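Local coordinates for Mgp-operon protein 3 (PDB 6RJ1) that probably helps the pathogen Mycoplasma pneumoniae attach to host cells as an extracellular adhesin that recognises sugars, at residues 62-67 with 449-454; 132-137 with 465-470; 167-172 with 471-476; 445-450 with 475-480. One frame throughout, in Å; residues are numbered along the deposited sequence.

How the interactions relate
Helix 446-454 is shared by interactions 1 and 4, and its side chains also touch the segments of interactions 2 and 3, showing how one short helix can knit together distant parts of a chain. Interactions 1 and 4, with centres about 6 Å apart, use different sides of it. Strands 464-468 and 477-482, which come later in the chain, are neighbours in a mixed sheet and carry interactions 2 and 4, whose centres are about 9 Å apart. Residues 471-476 join these strands and form half of interaction 3, about 11 Å from interaction 4. The first partners of interactions 1, 2 and 3 come much earlier, so the cluster ties early segments of the chain to the helix and strands of residues 446-482.

Interaction 1: 62-67 with 449-454; sequences VRVKFQ and QLYHTS
Val62 and Val64 run past helix 446-454, with the CA of Val62 7.2 Å from that of His452 and the CA of Val64 7.5 Å from that of Tyr451. No hydrogen bond joins the two segments, so side chains make the contact. Val62 straddles two rings: its CG2 lies 3.7 Å from CE2 of Tyr451, approaching that ring obliquely, while its CG1 comes to the edge of the imidazole, 3.9 Å from CD2 of His452. Val64 sets CG2 against the root of the tyrosine, 3.8 Å from CB of Tyr451. With CG anti to the backbone N (chi1 178°), Tyr451 extends from the helix and is crossed by both valines at about a right angle. The division of labour is clear: carbon packing, which demands little direction, joins the segments, whereas polar bonds to other parts of the chain anchor the hydroxyl end of Tyr451, at Leu134 O and Ser113 N, and hold the imidazole of His452 by ND1, at Gly367 O.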
loop_
_atom_site.group_PDB
_atom_site.type_symbol
_atom_site.label_atom_id
_atom_site.label_comp_id
_atom_site.label_asym_id
_atom_site.label_seq_id
_atom_site.Cartn_x
_atom_site.Cartn_y
_atom_site.Cartn_z
ATOM N N VAL A 62 -21.567 -5.454 -5.584
ATOM C CA VAL A 62 -20.753 -6.643 -5.834
ATOM C C VAL A 62 -20.643 -7.474 -4.540
ATOM O O VAL A 62 -20.441 -6.904 -3.470
ATOM C CB VAL A 62 -19.376 -6.310 -6.484
ATOM C CG1 VAL A 62 -18.399 -5.660 -5.501
ATOM C CG2 VAL A 62 -18.759 -7.542 -7.134
ATOM N N ARG A 63 -20.856 -8.797 -4.631
ATOM C CA ARG A 63 -20.755 -9.695 -3.484
ATOM C C ARG A 63 -19.883 -10.896 -3.830
ATOM O O ARG A 63 -20.096 -11.529 -4.862
ATOM C CB ARG A 63 -22.144 -10.109 -2.946
ATOM C CG ARG A 63 -22.909 -8.980 -2.239
ATOM C CD ARG A 63 -22.176 -8.395 -1.034
ATOM N NE ARG A 63 -22.949 -7.349 -0.362
ATOM C CZ ARG A 63 -22.998 -6.072 -0.745
ATOM N NH1 ARG A 63 -22.321 -5.664 -1.812
ATOM N NH2 ARG A 63 -23.728 -5.196 -0.064
ATOM N N VAL A 64 -18.861 -11.166 -2.999
ATOM C CA VAL A 64 -17.931 -12.272 -3.240
ATOM C C VAL A 64 -18.017 -13.312 -2.117
ATOM O O VAL A 64 -18.194 -12.954 -0.952
ATOM C CB VAL A 64 -16.473 -11.784 -3.522
ATOM C CG1 VAL A 64 -15.537 -12.943 -3.840
ATOM C CG2 VAL A 64 -16.437 -10.764 -4.659
ATOM N N LYS A 65 -17.936 -14.606 -2.487
ATOM C CA LYS A 65 -17.921 -15.710 -1.536
ATOM C C LYS A 65 -16.691 -16.601 -1.745
ATOM O O LYS A 65 -16.215 -16.771 -2.871
ATOM C CB LYS A 65 -19.245 -16.512 -1.530
ATOM C CG LYS A 65 -19.501 -17.422 -2.735
ATOM C CD LYS A 65 -20.706 -18.336 -2.542
ATOM C CE LYS A 65 -21.031 -19.195 -3.754
ATOM N NZ LYS A 65 -21.470 -18.390 -4.935
ATOM N N PHE A 66 -16.171 -17.133 -0.645
ATOM C CA PHE A 66 -15.058 -18.072 -0.640
ATOM C C PHE A 66 -15.579 -19.395 -0.073
ATOM O O PHE A 66 -16.152 -19.420 1.019
ATOM C CB PHE A 66 -13.859 -17.525 0.162
ATOM C CG PHE A 66 -12.741 -18.511 0.421
ATOM C CD1 PHE A 66 -11.955 -18.986 -0.620
ATOM C CD2 PHE A 66 -12.457 -18.939 1.711
ATOM C CE1 PHE A 66 -10.914 -19.887 -0.378
ATOM C CE2 PHE A 66 -11.414 -19.842 1.952
ATOM C CZ PHE A 66 -10.653 -20.310 0.906
ATOM N N GLN A 67 -15.444 -20.475 -0.844
ATOM C CA GLN A 67 -15.902 -21.783 -0.390
ATOM C C GLN A 67 -14.827 -22.455 0.453
ATOM O O GLN A 67 -13.812 -22.903 -0.076
ATOM C CB GLN A 67 -16.353 -22.669 -1.558
ATOM C CG GLN A 67 -17.815 -23.142 -1.473
ATOM C CD GLN A 67 -18.190 -23.951 -0.240
ATOM O OE1 GLN A 67 -19.269 -23.764 0.336
ATOM N NE2 GLN A 67 -17.333 -24.875 0.192
ATOM N N GLN A 449 -14.776 -6.933 0.049
ATOM C CA GLN A 449 -14.087 -5.657 0.250
ATOM C C GLN A 449 -12.778 -5.639 -0.488
ATOM O O GLN A 449 -12.429 -4.607 -1.048
ATOM C CB GLN A 449 -13.852 -5.345 1.736
ATOM C CG GLN A 449 -15.096 -5.364 2.622
ATOM C CD GLN A 449 -16.070 -4.231 2.419
ATOM O OE1 GLN A 449 -15.985 -3.432 1.473
ATOM N NE2 GLN A 449 -17.024 -4.141 3.327
ATOM N N LEU A 450 -12.070 -6.781 -0.514
ATOM C CA LEU A 450 -10.811 -6.912 -1.238
ATOM C C LEU A 450 -11.068 -6.849 -2.746
ATOM O O LEU A 450 -10.278 -6.223 -3.454
ATOM C CB LEU A 450 -10.040 -8.186 -0.855
ATOM C CG LEU A 450 -9.467 -8.262 0.560
ATOM C CD1 LEU A 450 -9.074 -9.680 0.906
ATOM C CD2 LEU A 450 -8.304 -7.317 0.749
ATOM N N TYR A 451 -12.186 -7.429 -3.236
ATOM C CA TYR A 451 -12.497 -7.338 -4.661
ATOM C C TYR A 451 -12.812 -5.896 -5.074
ATOM O O TYR A 451 -12.205 -5.386 -6.021
ATOM C CB TYR A 451 -13.607 -8.315 -5.106
ATOM C CG TYR A 451 -13.940 -8.165 -6.579
ATOM C CD1 TYR A 451 -13.137 -8.746 -7.561
ATOM C CD2 TYR A 451 -14.999 -7.359 -6.997
ATOM C CE1 TYR A 451 -13.398 -8.555 -8.915
ATOM C CE2 TYR A 451 -15.263 -7.155 -8.350
ATOM C CZ TYR A 451 -14.465 -7.760 -9.303
ATOM O OH TYR A 451 -14.741 -7.566 -10.629
ATOM N N HIS A 452 -13.755 -5.246 -4.357
ATOM C CA HIS A 452 -14.187 -3.867 -4.607
ATOM C C HIS A 452 -13.036 -2.862 -4.546
ATOM O O HIS A 452 -12.950 -1.999 -5.415
ATOM C CB HIS A 452 -15.311 -3.473 -3.646
ATOM C CG HIS A 452 -16.024 -2.221 -4.039
ATOM N ND1 HIS A 452 -15.731 -1.015 -3.445
ATOM C CD2 HIS A 452 -16.997 -2.030 -4.960
ATOM C CE1 HIS A 452 -16.536 -0.130 -4.008
ATOM N NE2 HIS A 452 -17.316 -0.697 -4.929
ATOM N N THR A 453 -12.138 -2.986 -3.552
ATOM C CA THR A 453 -10.976 -2.095 -3.432
ATOM C C THR A 453 -9.876 -2.414 -4.471
ATOM O O THR A 453 -9.157 -1.506 -4.865
ATOM C CB THR A 453 -10.427 -2.048 -1.989
ATOM O OG1 THR A 453 -10.126 -3.365 -1.530
ATOM C CG2 THR A 453 -11.365 -1.346 -1.014
ATOM N N SER A 454 -9.740 -3.684 -4.912
ATOM C CA SER A 454 -8.711 -4.080 -5.889
ATOM C C SER A 454 -8.931 -3.516 -7.309
ATOM O O SER A 454 -7.985 -3.456 -8.102
ATOM C CB SER A 454 -8.538 -5.594 -5.934
ATOM O OG SER A 454 -9.687 -6.248 -6.445
#

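Interaction 2: 132-137 with 465-470; sequences IKLALP and IVVMGS
Leu134 and Val467 meet tip to tip in the apolar part of this contact, which contains all of its direct touching. CD1 of Leu134 comes to 4.0 Å from CG1 of Val467 and reaches the other methyl as well, CD1 of Leu134 lying 4.2 Å from CG2 of Val467. Each branch of the leucine therefore finds a branch of the valine, since its CD2 also faces CG2. Val467 can offer both methyls because its chi1 of 177° swings CG1 to the far side from the backbone N and leaves CG2 next to that N. Two residues back on each strand, Ile132 and Ile465 touch only by their ends, CD1 of Ile132 lying 4.2 Å from CD1 of Ile465. The matched pairs advance in the same sense along strands 125-135 and 464-468. Both strands belong to one mixed sheet, with 487-492 and 477-482 between them in its order; CA atoms of Leu134 and Val467 only 8.7 Å apart mean that the sheet curls strongly to bring these faces together. Val115 of strand 114-121 adds to the apolar packing against Ile465 and Val467. Polar interactions hold the surroundings instead: Ala135 O accepts a hydrogen bond from Trp479 NE1, Lys133 NZ forms a salt bridge with Asp110, and the backbone of Ile465 pairs with Val481.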
loop_
_atom_site.group_PDB
_atom_site.type_symbol
_atom_site.label_atom_id
_atom_site.label_comp_id
_atom_site.label_asym_id
_atom_site.label_seq_id
_atom_site.Cartn_x
_atom_site.Cartn_y
_atom_site.Cartn_z
ATOM N N ILE A 132 -14.729 -5.215 -20.662
ATOM C CA ILE A 132 -13.951 -6.389 -20.256
ATOM C C ILE A 132 -14.197 -6.613 -18.764
ATOM O O ILE A 132 -13.888 -5.741 -17.942
ATOM C CB ILE A 132 -12.428 -6.261 -20.608
ATOM C CG1 ILE A 132 -12.201 -5.949 -22.108
ATOM C CG2 ILE A 132 -11.633 -7.505 -20.184
ATOM C CD1 ILE A 132 -11.718 -4.573 -22.386
ATOM N N LYS A 133 -14.778 -7.770 -18.425
ATOM C CA LYS A 133 -15.086 -8.154 -17.052
ATOM C C LYS A 133 -13.810 -8.480 -16.284
ATOM O O LYS A 133 -12.902 -9.123 -16.813
ATOM C CB LYS A 133 -16.024 -9.362 -17.062
ATOM C CG LYS A 133 -16.886 -9.518 -15.828
ATOM C CD LYS A 133 -17.858 -10.633 -16.099
ATOM C CE LYS A 133 -18.805 -10.895 -14.971
ATOM N NZ LYS A 133 -18.227 -11.849 -13.992
ATOM N N LEU A 134 -13.736 -8.026 -15.034
ATOM C CA LEU A 134 -12.579 -8.285 -14.189
ATOM C C LEU A 134 -12.935 -9.446 -13.286
ATOM O O LEU A 134 -13.483 -9.267 -12.202
ATOM C CB LEU A 134 -12.167 -7.033 -13.398
ATOM C CG LEU A 134 -11.792 -5.792 -14.215
ATOM C CD1 LEU A 134 -11.505 -4.632 -13.305
ATOM C CD2 LEU A 134 -10.606 -6.059 -15.153
ATOM N N ALA A 135 -12.696 -10.652 -13.788
ATOM C CA ALA A 135 -12.995 -11.888 -13.089
ATOM C C ALA A 135 -12.088 -12.123 -11.883
ATOM O O ALA A 135 -10.914 -11.740 -11.893
ATOM C CB ALA A 135 -12.898 -13.053 -14.052
ATOM N N LEU A 136 -12.654 -12.754 -10.837
ATOM C CA LEU A 136 -11.986 -13.136 -9.602
ATOM C C LEU A 136 -10.724 -13.977 -9.924
ATOM O O LEU A 136 -10.752 -14.749 -10.893
ATOM C CB LEU A 136 -12.949 -14.027 -8.789
ATOM C CG LEU A 136 -13.724 -13.471 -7.578
ATOM C CD1 LEU A 136 -13.129 -12.226 -6.987
ATOM C CD2 LEU A 136 -15.183 -13.377 -7.855
ATOM N N PRO A 137 -9.630 -13.899 -9.115
ATOM C CA PRO A 137 -8.463 -14.759 -9.390
ATOM C C PRO A 137 -8.820 -16.238 -9.209
ATOM O O PRO A 137 -9.849 -16.540 -8.594
ATOM C CB PRO A 137 -7.429 -14.292 -8.368
ATOM C CG PRO A 137 -8.224 -13.709 -7.269
ATOM C CD PRO A 137 -9.419 -13.079 -7.905
ATOM N N ILE A 465 -4.655 -4.153 -20.762
ATOM C CA ILE A 465 -5.119 -3.289 -19.687
ATOM C C ILE A 465 -4.676 -3.897 -18.376
ATOM O O ILE A 465 -4.898 -5.086 -18.136
ATOM C CB ILE A 465 -6.650 -3.025 -19.749
ATOM C CG1 ILE A 465 -7.058 -2.365 -21.088
ATOM C CG2 ILE A 465 -7.106 -2.170 -18.572
ATOM C CD1 ILE A 465 -7.735 -3.259 -22.039
ATOM N N VAL A 466 -4.018 -3.086 -17.550
ATOM C CA VAL A 466 -3.541 -3.481 -16.231
ATOM C C VAL A 466 -4.388 -2.758 -15.195
ATOM O O VAL A 466 -4.573 -1.551 -15.297
ATOM C CB VAL A 466 -2.016 -3.241 -16.032
ATOM C CG1 VAL A 466 -1.526 -3.840 -14.711
ATOM C CG2 VAL A 466 -1.208 -3.804 -17.202
ATOM N N VAL A 467 -4.939 -3.502 -14.228
ATOM C CA VAL A 467 -5.770 -2.955 -13.145
ATOM C C VAL A 467 -5.142 -3.350 -11.822
ATOM O O VAL A 467 -4.780 -4.507 -11.652
ATOM C CB VAL A 467 -7.266 -3.382 -13.246
ATOM C CG1 VAL A 467 -8.088 -2.851 -12.069
ATOM C CG2 VAL A 467 -7.881 -2.938 -14.575
ATOM N N MET A 468 -4.966 -2.382 -10.914
ATOM C CA MET A 468 -4.385 -2.597 -9.582
ATOM C C MET A 468 -5.257 -1.949 -8.496
ATOM O O MET A 468 -6.140 -1.136 -8.808
ATOM C CB MET A 468 -2.931 -2.105 -9.517
ATOM C CG MET A 468 -1.967 -2.989 -10.270
ATOM S SD MET A 468 -0.250 -2.436 -10.127
ATOM C CE MET A 468 0.578 -3.660 -11.138
ATOM N N GLY A 469 -5.016 -2.345 -7.244
ATOM C CA GLY A 469 -5.770 -1.903 -6.076
ATOM C C GLY A 469 -5.483 -0.494 -5.635
ATOM O O GLY A 469 -4.680 0.205 -6.262
ATOM N N SER A 470 -6.139 -0.069 -4.538
ATOM C CA SER A 470 -5.987 1.277 -3.981
ATOM C C SER A 470 -4.762 1.415 -3.083
ATOM O O SER A 470 -4.120 0.418 -2.744
ATOM C CB SER A 470 -7.263 1.718 -3.258
ATOM O OG SER A 470 -7.479 1.046 -2.028
#

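Interaction 3: 167-172 with 471-476; sequences EQPVTP and DRVPSL
The pyrrolidine ring of Pro169 presents its CB-CG side to Val473, and a single methyl meets it obliquely. CG2 of Val473 lies 3.9 Å from CB of Pro169 and 4.0 Å from CG of Pro169, so it sits against the bond between those two ring carbons. This methyl, the branch beside the backbone N, is the one the valine turns to the proline. Trp236 and Leu363 also touch Pro169.

Beside this apolar touch, a water molecule spans the two backbones. It accepts from Val170 N at 3.0 Å and donates to Arg472 O at 2.6 Å, thereby serving a peptide N-H and a carbonyl that have no direct hydrogen bond with each other. The side chain of Arg472 lies alongside the 167-172 loop. The neighbouring carbonyl Pro169 O is taken by Arg227 NH1, which helps to place the first loop. The arrangement is a water-bridged junction of two irregular segments: one follows strand 165-167, and the other connects strands 464-468 and 477-482. The latter belongs to the MgpC adhesin family region, related to beta-propellers, and its course is consistent with a loop linking adjacent antiparallel strands of a propeller-like sheet.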
loop_
_atom_site.group_PDB
_atom_site.type_symbol
_atom_site.label_atom_id
_atom_site.label_comp_id
_atom_site.label_asym_id
_atom_site.label_seq_id
_atom_site.Cartn_x
_atom_site.Cartn_y
_atom_site.Cartn_z
ATOM N N GLU A 167 -6.373 -7.611 8.520
ATOM C CA GLU A 167 -6.648 -6.525 9.451
ATOM C C GLU A 167 -7.679 -5.562 8.852
ATOM O O GLU A 167 -7.631 -5.290 7.645
ATOM C CB GLU A 167 -5.358 -5.754 9.758
ATOM C CG GLU A 167 -5.449 -4.850 10.979
ATOM C CD GLU A 167 -4.383 -3.777 11.085
ATOM O OE1 GLU A 167 -3.488 -3.725 10.211
ATOM O OE2 GLU A 167 -4.441 -2.989 12.057
ATOM N N GLN A 168 -8.578 -5.009 9.701
ATOM C CA GLN A 168 -9.545 -4.008 9.262
ATOM C C GLN A 168 -8.771 -2.792 8.708
ATOM O O GLN A 168 -7.658 -2.532 9.180
ATOM C CB GLN A 168 -10.544 -3.642 10.380
ATOM C CG GLN A 168 -9.974 -2.894 11.576
ATOM C CD GLN A 168 -11.020 -2.609 12.622
ATOM O OE1 GLN A 168 -10.847 -2.931 13.794
ATOM N NE2 GLN A 168 -12.128 -1.993 12.230
ATOM N N PRO A 169 -9.245 -2.111 7.639
ATOM C CA PRO A 169 -8.445 -1.014 7.078
ATOM C C PRO A 169 -8.149 0.122 8.051
ATOM O O PRO A 169 -8.947 0.413 8.949
ATOM C CB PRO A 169 -9.261 -0.558 5.863
ATOM C CG PRO A 169 -10.178 -1.680 5.564
ATOM C CD PRO A 169 -10.503 -2.284 6.889
ATOM N N VAL A 170 -6.966 0.723 7.904
ATOM C CA VAL A 170 -6.536 1.852 8.718
ATOM C C VAL A 170 -7.217 3.081 8.118
ATOM O O VAL A 170 -7.077 3.347 6.920
ATOM C CB VAL A 170 -4.992 1.996 8.777
ATOM C CG1 VAL A 170 -4.585 3.239 9.565
ATOM C CG2 VAL A 170 -4.331 0.750 9.363
ATOM N N THR A 171 -7.989 3.801 8.929
ATOM C CA THR A 171 -8.700 4.985 8.451
ATOM C C THR A 171 -7.889 6.238 8.791
ATOM O O THR A 171 -7.029 6.172 9.678
ATOM C CB THR A 171 -10.122 5.042 9.052
ATOM O OG1 THR A 171 -10.053 5.411 10.433
ATOM C CG2 THR A 171 -10.902 3.748 8.850
ATOM N N PRO A 172 -8.177 7.408 8.178
ATOM C CA PRO A 172 -7.452 8.630 8.568
ATOM C C PRO A 172 -7.660 9.047 10.036
ATOM O O PRO A 172 -6.966 9.952 10.510
ATOM C CB PRO A 172 -8.008 9.681 7.604
ATOM C CG PRO A 172 -9.327 9.164 7.192
ATOM C CD PRO A 172 -9.161 7.692 7.114
ATOM N N ASP A 471 -4.427 2.658 -2.734
ATOM C CA ASP A 471 -3.311 2.992 -1.851
ATOM C C ASP A 471 -3.701 2.986 -0.373
ATOM O O ASP A 471 -2.821 3.118 0.485
ATOM C CB ASP A 471 -2.673 4.360 -2.225
ATOM C CG ASP A 471 -3.616 5.489 -2.625
ATOM O OD1 ASP A 471 -4.638 5.694 -1.924
ATOM O OD2 ASP A 471 -3.315 6.186 -3.626
ATOM N N ARG A 472 -4.995 2.810 -0.063
ATOM C CA ARG A 472 -5.410 2.863 1.324
ATOM C C ARG A 472 -5.846 1.524 1.904
ATOM O O ARG A 472 -5.914 1.413 3.127
ATOM C CB ARG A 472 -6.468 3.945 1.544
ATOM C CG ARG A 472 -6.082 4.844 2.715
ATOM C CD ARG A 472 -6.097 6.298 2.340
ATOM N NE ARG A 472 -7.386 6.912 2.642
ATOM C CZ ARG A 472 -8.274 7.256 1.719
ATOM N NH1 ARG A 472 -9.423 7.817 2.073
ATOM N NH2 ARG A 472 -8.017 7.055 0.431
ATOM N N VAL A 473 -6.118 0.504 1.056
ATOM C CA VAL A 473 -6.484 -0.857 1.493
ATOM C C VAL A 473 -5.546 -1.841 0.764
ATOM O O VAL A 473 -5.356 -1.678 -0.445
ATOM C CB VAL A 473 -7.985 -1.189 1.252
ATOM C CG1 VAL A 473 -8.314 -2.634 1.597
ATOM C CG2 VAL A 473 -8.898 -0.254 2.024
ATOM N N PRO A 474 -4.944 -2.853 1.461
ATOM C CA PRO A 474 -4.062 -3.804 0.755
ATOM C C PRO A 474 -4.817 -4.654 -0.265
ATOM O O PRO A 474 -5.991 -4.973 -0.066
ATOM C CB PRO A 474 -3.478 -4.652 1.890
ATOM C CG PRO A 474 -4.478 -4.570 2.978
ATOM C CD PRO A 474 -5.034 -3.187 2.901
ATOM N N SER A 475 -4.156 -4.955 -1.389
ATOM C CA SER A 475 -4.716 -5.745 -2.475
ATOM C C SER A 475 -3.878 -7.001 -2.685
ATOM O O SER A 475 -2.652 -6.931 -2.700
ATOM C CB SER A 475 -4.839 -4.915 -3.749
ATOM O OG SER A 475 -3.588 -4.449 -4.219
ATOM N N LEU A 476 -4.551 -8.151 -2.816
ATOM C CA LEU A 476 -3.938 -9.461 -2.960
ATOM C C LEU A 476 -3.770 -9.917 -4.407
ATOM O O LEU A 476 -3.111 -10.932 -4.667
ATOM C CB LEU A 476 -4.745 -10.490 -2.143
ATOM C CG LEU A 476 -4.383 -10.650 -0.654
ATOM C CD1 LEU A 476 -4.756 -9.409 0.177
ATOM C CD2 LEU A 476 -5.088 -11.837 -0.065
HETATM O O HOH W 1 -5.643 0.043 5.348
#

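Interaction 4: 445-450 with 475-480; sequences NVITQL and SLWYWV
Leu450 of helix 446-454 comes closest to Ser475, their CA atoms 6.3 Å apart, where the second segment is about to enter strand 477-482. This is helix-on-sheet packing: the helix precedes an antiparallel run of strands, and those strands are consistent with a blade of the beta-propeller-like fold expected for the MgpC adhesin family. The indole of Trp477 is the main partner from the strand. Its CG lies between the backbone N and carbonyl carbon (chi1 54°), and the six-membered ring reaches the helix. There CH2 of Trp477 meets CD1 of Ile447 at 3.7 Å, the methyl approaching the ring edge near its plane, and the two side chains cross at about a right angle. CH2 of Trp477 also lies 3.8 Å from CB of Leu450. Farther out along the same leucine, CD2 of Leu450 packs obliquely on CD1 of Leu476 at 4.2 Å. Trp492 meets the indole with its plane about perpendicular, and in the ring plane CZ3 of Trp479 lies at an edge. One face of the Trp477 ring carries a water, centred 3.4 Å above it; this water accepts from Leu476 N at 2.8 Å and donates weakly to Leu450 O at 3.3 Å.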
loop_
_atom_site.group_PDB
_atom_site.type_symbol
_atom_site.label_atom_id
_atom_site.label_comp_id
_atom_site.label_asym_id
_atom_site.label_seq_id
_atom_site.Cartn_x
_atom_site.Cartn_y
_atom_site.Cartn_z
ATOM N N ASN A 445 -18.362 -9.268 3.410
ATOM C CA ASN A 445 -17.148 -10.096 3.594
ATOM C C ASN A 445 -15.832 -9.339 3.331
ATOM O O ASN A 445 -15.806 -8.408 2.524
ATOM C CB ASN A 445 -17.165 -11.311 2.632
ATOM C CG ASN A 445 -18.414 -12.132 2.628
ATOM O OD1 ASN A 445 -18.485 -13.197 3.250
ATOM N ND2 ASN A 445 -19.428 -11.666 1.907
ATOM N N VAL A 446 -14.727 -9.815 3.947
ATOM C CA VAL A 446 -13.380 -9.297 3.716
ATOM C C VAL A 446 -13.040 -9.513 2.224
ATOM O O VAL A 446 -12.524 -8.600 1.572
ATOM C CB VAL A 446 -12.347 -9.970 4.663
ATOM C CG1 VAL A 446 -10.905 -9.676 4.243
ATOM C CG2 VAL A 446 -12.582 -9.558 6.113
ATOM N N ILE A 447 -13.406 -10.702 1.682
ATOM C CA ILE A 447 -13.161 -11.081 0.287
ATOM C C ILE A 447 -13.895 -10.149 -0.704
ATOM O O ILE A 447 -13.331 -9.818 -1.755
ATOM C CB ILE A 447 -13.426 -12.597 0.034
ATOM C CG1 ILE A 447 -12.803 -13.067 -1.300
ATOM C CG2 ILE A 447 -14.903 -12.990 0.152
ATOM C CD1 ILE A 447 -11.282 -13.046 -1.362
ATOM N N THR A 448 -15.115 -9.696 -0.353
ATOM C CA THR A 448 -15.903 -8.760 -1.163
ATOM C C THR A 448 -15.200 -7.390 -1.155
ATOM O O THR A 448 -15.036 -6.774 -2.212
ATOM C CB THR A 448 -17.328 -8.680 -0.597
ATOM O OG1 THR A 448 -17.912 -9.979 -0.624
ATOM C CG2 THR A 448 -18.206 -7.685 -1.340
ATOM N N GLN A 449 -14.776 -6.933 0.049
ATOM C CA GLN A 449 -14.087 -5.657 0.250
ATOM C C GLN A 449 -12.778 -5.639 -0.488
ATOM O O GLN A 449 -12.429 -4.607 -1.048
ATOM C CB GLN A 449 -13.852 -5.345 1.736
ATOM C CG GLN A 449 -15.096 -5.364 2.622
ATOM C CD GLN A 449 -16.070 -4.231 2.419
ATOM O OE1 GLN A 449 -15.985 -3.432 1.473
ATOM N NE2 GLN A 449 -17.024 -4.141 3.327
ATOM N N LEU A 450 -12.070 -6.781 -0.514
ATOM C CA LEU A 450 -10.811 -6.912 -1.238
ATOM C C LEU A 450 -11.068 -6.849 -2.746
ATOM O O LEU A 450 -10.278 -6.223 -3.454
ATOM C CB LEU A 450 -10.040 -8.186 -0.855
ATOM C CG LEU A 450 -9.467 -8.262 0.560
ATOM C CD1 LEU A 450 -9.074 -9.680 0.906
ATOM C CD2 LEU A 450 -8.304 -7.317 0.749
ATOM N N SER A 475 -4.156 -4.955 -1.389
ATOM C CA SER A 475 -4.716 -5.745 -2.475
ATOM C C SER A 475 -3.878 -7.001 -2.685
ATOM O O SER A 475 -2.652 -6.931 -2.700
ATOM C CB SER A 475 -4.839 -4.915 -3.749
ATOM O OG SER A 475 -3.588 -4.449 -4.219
ATOM N N LEU A 476 -4.551 -8.151 -2.816
ATOM C CA LEU A 476 -3.938 -9.461 -2.960
ATOM C C LEU A 476 -3.770 -9.917 -4.407
ATOM O O LEU A 476 -3.111 -10.932 -4.667
ATOM C CB LEU A 476 -4.745 -10.490 -2.143
ATOM C CG LEU A 476 -4.383 -10.650 -0.654
ATOM C CD1 LEU A 476 -4.756 -9.409 0.177
ATOM C CD2 LEU A 476 -5.088 -11.837 -0.065
ATOM N N TRP A 477 -4.356 -9.175 -5.351
ATOM C CA TRP A 477 -4.302 -9.526 -6.771
ATOM C C TRP A 477 -4.330 -8.304 -7.690
ATOM O O TRP A 477 -4.571 -7.184 -7.230
ATOM C CB TRP A 477 -5.432 -10.515 -7.118
ATOM C CG TRP A 477 -6.788 -10.021 -6.716
ATOM C CD1 TRP A 477 -7.546 -9.085 -7.361
ATOM C CD2 TRP A 477 -7.539 -10.423 -5.561
ATOM N NE1 TRP A 477 -8.733 -8.897 -6.693
ATOM C CE2 TRP A 477 -8.752 -9.697 -5.576
ATOM C CE3 TRP A 477 -7.317 -11.348 -4.526
ATOM C CZ2 TRP A 477 -9.730 -9.855 -4.589
ATOM C CZ3 TRP A 477 -8.284 -11.498 -3.543
ATOM C CH2 TRP A 477 -9.470 -10.754 -3.577
ATOM N N TYR A 478 -4.075 -8.522 -8.990
ATOM C CA TYR A 478 -4.060 -7.470 -10.013
ATOM C C TYR A 478 -4.455 -8.056 -11.362
ATOM O O TYR A 478 -4.332 -9.258 -11.563
ATOM C CB TYR A 478 -2.675 -6.799 -10.090
ATOM C CG TYR A 478 -1.559 -7.735 -10.511
ATOM C CD1 TYR A 478 -0.960 -8.595 -9.593
ATOM C CD2 TYR A 478 -1.090 -7.747 -11.823
ATOM C CE1 TYR A 478 0.066 -9.454 -9.972
ATOM C CE2 TYR A 478 -0.062 -8.602 -12.214
ATOM C CZ TYR A 478 0.519 -9.449 -11.281
ATOM O OH TYR A 478 1.538 -10.287 -11.656
ATOM N N TRP A 479 -4.906 -7.216 -12.286
ATOM C CA TRP A 479 -5.328 -7.678 -13.603
ATOM C C TRP A 479 -4.393 -7.296 -14.726
ATOM O O TRP A 479 -3.797 -6.229 -14.693
ATOM C CB TRP A 479 -6.727 -7.145 -13.928
ATOM C CG TRP A 479 -7.823 -7.943 -13.310
ATOM C CD1 TRP A 479 -8.461 -9.018 -13.853
ATOM C CD2 TRP A 479 -8.413 -7.734 -12.019
ATOM N NE1 TRP A 479 -9.410 -9.498 -12.978
ATOM C CE2 TRP A 479 -9.419 -8.712 -11.853
ATOM C CE3 TRP A 479 -8.191 -6.808 -10.985
ATOM C CZ2 TRP A 479 -10.197 -8.794 -10.695
ATOM C CZ3 TRP A 479 -8.966 -6.890 -9.840
ATOM C CH2 TRP A 479 -9.954 -7.872 -9.701
ATOM N N VAL A 480 -4.273 -8.183 -15.711
ATOM C CA VAL A 480 -3.596 -8.008 -16.991
ATOM C C VAL A 480 -4.599 -8.654 -17.970
ATOM O O VAL A 480 -4.721 -9.888 -18.029
ATOM C CB VAL A 480 -2.166 -8.609 -17.112
ATOM C CG1 VAL A 480 -1.636 -8.445 -18.539
ATOM C CG2 VAL A 480 -1.204 -7.978 -16.118
HETATM O O HOH W 2 -7.330 -7.668 -3.052
#